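Local atomic coordinates of osmotically inducible protein OsmC (Psychrobacter arcticus, PDB entry 2PN2), a protein that is uncharacterised but belongs to the OsmC family, and probably takes part in the osmotic-stress and detoxification response. Residues Ile86-Thr91 / Ile113-Glu118; Ala93-Val98 / Ser107-Ala112. All blocks are in the same frame, centred on the assembly; numbering follows the deposited sequence.

Interaction 1 (Ile86-Thr91 / Ile113-Glu118); sequences IDIAGT and ITFNQE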
loop_
_atom_site.group_PDB
_atom_site.type_symbol
_atom_site.label_atom_id
_atom_site.label_comp_id
_atom_site.label_asym_id
_atom_site.label_seq_id
_atom_site.Cartn_x
_atom_site.Cartn_y
_atom_site.Cartn_z
ATOM N N ILE A 86 -5.163 -4.042 -26.911
ATOM C CA ILE A 86 -5.930 -2.825 -26.635
ATOM C C ILE A 86 -4.990 -1.877 -25.876
ATOM O O ILE A 86 -4.518 -2.228 -24.783
ATOM C CB ILE A 86 -7.173 -3.124 -25.741
ATOM C CG1 ILE A 86 -8.114 -4.144 -26.409
ATOM C CG2 ILE A 86 -7.946 -1.837 -25.420
ATOM C CD1 ILE A 86 -9.220 -4.644 -25.468
ATOM N N ASP A 87 -4.701 -0.709 -26.461
ATOM C CA ASP A 87 -3.868 0.318 -25.821
ATOM C C ASP A 87 -4.788 1.043 -24.845
ATOM O O ASP A 87 -5.779 1.653 -25.267
ATOM C CB ASP A 87 -3.277 1.308 -26.845
ATOM C CG ASP A 87 -2.237 2.269 -26.236
ATOM O OD1 ASP A 87 -2.229 2.507 -25.009
ATOM O OD2 ASP A 87 -1.411 2.805 -27.004
ATOM N N ILE A 88 -4.458 0.955 -23.557
ATOM C CA ILE A 88 -5.223 1.621 -22.502
ATOM C C ILE A 88 -4.422 2.718 -21.790
ATOM O O ILE A 88 -4.809 3.137 -20.707
ATOM C CB ILE A 88 -5.864 0.595 -21.486
ATOM C CG1 ILE A 88 -4.810 -0.281 -20.806
ATOM C CG2 ILE A 88 -6.879 -0.262 -22.208
ATOM C CD1 ILE A 88 -5.274 -0.867 -19.476
ATOM N N ALA A 89 -3.340 3.225 -22.404
ATOM C CA ALA A 89 -2.533 4.310 -21.797
ATOM C C ALA A 89 -3.433 5.528 -21.557
ATOM O O ALA A 89 -4.338 5.814 -22.352
ATOM C CB ALA A 89 -1.315 4.682 -22.674
ATOM N N GLY A 90 -3.240 6.195 -20.423
ATOM C CA GLY A 90 -4.075 7.341 -20.056
ATOM C C GLY A 90 -5.324 6.972 -19.265
ATOM O O GLY A 90 -6.048 7.876 -18.815
ATOM N N THR A 91 -5.588 5.668 -19.085
ATOM C CA THR A 91 -6.677 5.198 -18.231
ATOM C C THR A 91 -6.386 5.724 -16.820
ATOM O O THR A 91 -5.221 5.806 -16.416
ATOM C CB THR A 91 -6.789 3.641 -18.228
ATOM O OG1 THR A 91 -7.177 3.197 -19.534
ATOM C CG2 THR A 91 -7.856 3.148 -17.201
ATOM N N ILE A 113 -12.860 3.794 -12.416
ATOM C CA ILE A 113 -11.926 3.645 -13.547
ATOM C C ILE A 113 -12.492 4.283 -14.830
ATOM O O ILE A 113 -13.595 3.958 -15.245
ATOM C CB ILE A 113 -11.555 2.173 -13.806
ATOM C CG1 ILE A 113 -11.030 1.494 -12.526
ATOM C CG2 ILE A 113 -10.520 2.087 -14.937
ATOM C CD1 ILE A 113 -10.560 0.054 -12.732
ATOM N N THR A 114 -11.726 5.182 -15.444
ATOM C CA THR A 114 -12.124 5.854 -16.680
ATOM C C THR A 114 -11.102 5.479 -17.755
ATOM O O THR A 114 -9.933 5.838 -17.666
ATOM C CB THR A 114 -12.262 7.386 -16.485
ATOM O OG1 THR A 114 -13.217 7.639 -15.441
ATOM C CG2 THR A 114 -12.750 8.086 -17.768
ATOM N N PHE A 115 -11.552 4.696 -18.730
ATOM C CA PHE A 115 -10.721 4.291 -19.850
ATOM C C PHE A 115 -10.549 5.423 -20.866
ATOM O O PHE A 115 -11.459 6.237 -21.069
ATOM C CB PHE A 115 -11.280 3.029 -20.514
ATOM C CG PHE A 115 -11.057 1.812 -19.702
ATOM C CD1 PHE A 115 -9.858 1.109 -19.811
ATOM C CD2 PHE A 115 -11.999 1.405 -18.756
ATOM C CE1 PHE A 115 -9.620 -0.029 -19.020
ATOM C CE2 PHE A 115 -11.781 0.272 -17.962
ATOM C CZ PHE A 115 -10.585 -0.446 -18.095
ATOM N N ASN A 116 -9.356 5.462 -21.469
ATOM C CA ASN A 116 -9.021 6.440 -22.513
ATOM C C ASN A 116 -9.909 6.329 -23.775
ATOM O O ASN A 116 -10.245 7.356 -24.377
ATOM C CB ASN A 116 -7.525 6.343 -22.903
ATOM C CG ASN A 116 -7.128 4.954 -23.429
ATOM O OD1 ASN A 116 -7.693 3.936 -23.016
ATOM N ND2 ASN A 116 -6.143 4.916 -24.321
ATOM N N GLN A 117 -10.294 5.095 -24.140
ATOM C CA GLN A 117 -11.112 4.802 -25.332
ATOM C C GLN A 117 -12.440 4.110 -25.011
ATOM O O GLN A 117 -12.686 3.719 -23.872
ATOM C CB GLN A 117 -10.309 3.911 -26.282
ATOM N N GLU A 118 -13.283 3.955 -26.035
ATOM C CA GLU A 118 -14.578 3.264 -25.905
ATOM C C GLU A 118 -14.341 1.746 -25.847
ATOM O O GLU A 118 -13.544 1.227 -26.626
ATOM C CB GLU A 118 -15.515 3.610 -27.066
#
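Thr91 sets its methyl CG2 anti to the backbone N and its hydroxyl beside that N (chi1 -66°), and Phe115 swings its ring beside its own backbone N (chi1 -74°), which lets the two side chains run abreast in one direction. CG2 of Thr91 sits over one face of the Phe115 ring, displaced from the ring centre, in a CH-pi contact 4.2 Å from the centroid. The same methyl meets Ile113 CG2 at 3.7 Å, while CG2 of Ile88 comes to the ring edge, close to the level of the ring, beside CD1. The threonine hydroxyl is turned back to its own chain: Thr91 OG1 donates to Ile88 O at 2.6 Å, and this carbonyl also takes Thr91 N, the bond that closes a type II beta turn from Ile88 to Thr91. Gly90 holds a backbone conformation of that turn in which a side chain would collide with the carbonyl O of the residue before. An Asx turn overlaps its start, Asp87 OD1 accepting from Ala89 N at 2.9 Å. Asn116 reaches across to the loop with its amide; ND2 gives Asp87 O a weak but fairly straight hydrogen bond (3.4 Å, 161°). Ala89 O is nearer to ND2, yet the angle is too poor for a bond. Asn116 N is buried by the contact without a partner in the model. Ile88 rests on Ile77 and Ala81 of helix 61-83, and Thr91 on Leu74; on the side of helix 121-132 the Phe115 ring meets that of Phe127. The loop between helix 61-83 and strand 92-100 also forms part of the dimer interface, with Tyr27 of the second subunit packed on Ile88 and Thr91 and backbone hydrogen bonds from Gly90 and Thr91 to that subunit.

Interaction 2 (Ala93-Val98 / Ser107-Ala112); sequences AEVTKV and SEVHIA. With SO4 (sulfate ion), chain D.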
loop_
_atom_site.group_PDB
_atom_site.type_symbol
_atom_site.label_atom_id
_atom_site.label_comp_id
_atom_site.label_asym_id
_atom_site.label_seq_id
_atom_site.Cartn_x
_atom_site.Cartn_y
_atom_site.Cartn_z
ATOM N N ALA A 93 -7.776 5.989 -12.503
ATOM C CA ALA A 93 -8.529 5.397 -11.397
ATOM C C ALA A 93 -8.571 6.384 -10.228
ATOM O O ALA A 93 -7.507 6.688 -9.681
ATOM C CB ALA A 93 -7.886 4.067 -10.958
ATOM N N GLU A 94 -9.768 6.899 -9.884
ATOM C CA GLU A 94 -9.981 7.783 -8.711
ATOM C C GLU A 94 -10.278 6.884 -7.521
ATOM O O GLU A 94 -11.205 6.074 -7.574
ATOM C CB GLU A 94 -11.142 8.765 -8.890
ATOM C CG GLU A 94 -10.793 9.919 -9.767
ATOM C CD GLU A 94 -11.968 10.797 -10.166
ATOM O OE1 GLU A 94 -13.097 10.612 -9.652
ATOM O OE2 GLU A 94 -11.750 11.687 -11.015
ATOM N N VAL A 95 -9.494 7.044 -6.460
ATOM C CA VAL A 95 -9.554 6.181 -5.294
ATOM C C VAL A 95 -10.146 6.973 -4.159
ATOM O O VAL A 95 -9.707 8.097 -3.875
ATOM C CB VAL A 95 -8.150 5.677 -4.877
ATOM C CG1 VAL A 95 -8.260 4.703 -3.656
ATOM C CG2 VAL A 95 -7.430 4.977 -6.047
ATOM N N THR A 96 -11.171 6.405 -3.537
ATOM C CA THR A 96 -11.824 7.014 -2.385
ATOM C C THR A 96 -11.789 5.949 -1.304
ATOM O O THR A 96 -12.060 4.796 -1.593
ATOM C CB THR A 96 -13.283 7.436 -2.754
ATOM O OG1 THR A 96 -13.245 8.529 -3.690
ATOM C CG2 THR A 96 -14.055 7.876 -1.535
ATOM N N LYS A 97 -11.429 6.310 -0.074
ATOM C CA LYS A 97 -11.420 5.330 1.017
ATOM C C LYS A 97 -12.428 5.730 2.066
ATOM O O LYS A 97 -12.675 6.927 2.264
ATOM C CB LYS A 97 -10.022 5.151 1.638
ATOM C CG LYS A 97 -9.537 6.302 2.502
ATOM C CD LYS A 97 -8.251 5.984 3.242
ATOM C CE LYS A 97 -7.979 7.125 4.210
ATOM N NZ LYS A 97 -6.628 7.038 4.774
ATOM N N VAL A 98 -13.005 4.722 2.722
ATOM C CA VAL A 98 -13.876 4.916 3.868
ATOM C C VAL A 98 -13.201 4.157 5.017
ATOM O O VAL A 98 -12.694 3.027 4.832
ATOM C CB VAL A 98 -15.304 4.379 3.647
ATOM C CG1 VAL A 98 -16.210 4.694 4.880
ATOM C CG2 VAL A 98 -15.911 4.991 2.374
ATOM N N SER A 107 -12.542 0.316 5.712
ATOM C CA SER A 107 -13.807 -0.436 5.564
ATOM C C SER A 107 -14.262 -0.522 4.092
ATOM O O SER A 107 -14.927 -1.484 3.712
ATOM C CB SER A 107 -14.910 0.180 6.419
ATOM O OG SER A 107 -15.203 1.526 6.032
ATOM N N GLU A 108 -13.975 0.507 3.287
ATOM C CA GLU A 108 -14.322 0.484 1.870
ATOM C C GLU A 108 -13.245 1.177 1.047
ATOM O O GLU A 108 -12.580 2.110 1.537
ATOM C CB GLU A 108 -15.683 1.172 1.601
ATOM C CG GLU A 108 -16.813 0.842 2.585
ATOM C CD GLU A 108 -18.151 1.504 2.243
ATOM O OE1 GLU A 108 -18.310 2.075 1.145
ATOM O OE2 GLU A 108 -19.056 1.425 3.089
ATOM N N VAL A 109 -13.036 0.682 -0.174
ATOM C CA VAL A 109 -12.178 1.360 -1.151
ATOM C C VAL A 109 -12.989 1.449 -2.429
ATOM O O VAL A 109 -13.371 0.400 -3.006
ATOM C CB VAL A 109 -10.851 0.642 -1.416
ATOM C CG1 VAL A 109 -10.068 1.388 -2.484
ATOM C CG2 VAL A 109 -10.023 0.517 -0.140
ATOM N N HIS A 110 -13.287 2.673 -2.861
ATOM C CA HIS A 110 -14.050 2.887 -4.102
ATOM C C HIS A 110 -13.059 3.303 -5.167
ATOM O O HIS A 110 -12.270 4.237 -4.944
ATOM C CB HIS A 110 -15.162 3.932 -3.962
ATOM C CG HIS A 110 -16.072 3.714 -2.794
ATOM N ND1 HIS A 110 -16.871 4.715 -2.289
ATOM C CD2 HIS A 110 -16.258 2.640 -1.985
ATOM C CE1 HIS A 110 -17.556 4.251 -1.257
ATOM N NE2 HIS A 110 -17.193 2.999 -1.045
ATOM N N ILE A 111 -13.078 2.602 -6.299
ATOM C CA ILE A 111 -12.165 2.839 -7.417
ATOM C C ILE A 111 -13.028 3.115 -8.639
ATOM O O ILE A 111 -13.774 2.246 -9.060
ATOM C CB ILE A 111 -11.226 1.626 -7.684
ATOM C CG1 ILE A 111 -10.493 1.179 -6.413
ATOM C CG2 ILE A 111 -10.223 1.926 -8.819
ATOM C CD1 ILE A 111 -11.287 0.215 -5.560
ATOM N N ALA A 112 -12.979 4.348 -9.147
ATOM C CA ALA A 112 -13.717 4.750 -10.346
ATOM C C ALA A 112 -12.708 4.744 -11.491
ATOM O O ALA A 112 -11.817 5.606 -11.539
ATOM C CB ALA A 112 -14.332 6.140 -10.173
HETATM S S SO4 D . -4.029 6.582 8.436
HETATM O O1 SO4 D . -4.656 7.368 7.371
HETATM O O2 SO4 D . -2.872 5.840 7.919
HETATM O O3 SO4 D . -3.569 7.519 9.456
HETATM O O4 SO4 D . -5.004 5.665 9.017
#
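Val98 O receives two backbone donors, Ser107 N at 2.9 Å and Glu108 N at 3.2 Å, both from the same face of its carbonyl plane, because Ser107 and Glu108 together face Val98 in a classic beta bulge. Beyond the bulge the strands run antiparallel in regular register, and Thr96 and His110 exchange two bonds, each N to the other's O at 2.8 Å. On the side carrying Val98, Glu108 and His110, the valine lies alongside the glutamate, its CB 3.8 Å from Glu108 CB. Glu108, extended beyond CG (chi2 -178°), brings OE1 to the imidazole edge, where His110 NE2 donates to its anti lone pair at 2.6 Å, nearly in the ring plane. This bond helps to fix the rotation of the ring, whose CE1 is 4.1 Å from Val98 CG2. With an alanine here instead of Glu108, His110 NE2 is likely to be left without its carboxylate mate and the ring freer to turn. Val95 and Val109 occupy the other face of the hairpin and meet through their CG1 methyls (4.0 Å). Lys97 starts from the same face, but its extended chain carries NZ away from 107-112, to Thr62 and Asp63 and, by a weak bond, to a sulfate probably from the crystallisation liquor, which Ser60, Thr62 and Arg104 also bind. Helix 61-83 covers the face of Val95 and Val109, strand 145-150 flanks 105-114, and Ala93 to Val95 pair with an antiparallel strand of the second subunit, carrying the sheet across the interface.

In the fold
From the N terminus the chain passes through the antiparallel sheet of strands 23-29, 32-37 and 42-47, then helix 61-83, before reaching the loop of residues 86-91, the first half of interaction 1. Strand 92-100 follows, turns, and comes back as strand 105-114. Interaction 2 pairs the strands of this hairpin, closing a short loop nested inside the larger one that interaction 1 closes when 113-118 returns to 86-91. The two centres lie about 19 Å apart. Interaction 1 ties the loop that follows helix 61-83 to the end of strand 105-114, interaction 2 joins the two strands, side chains of both pack on the helix, and both touch the second subunit.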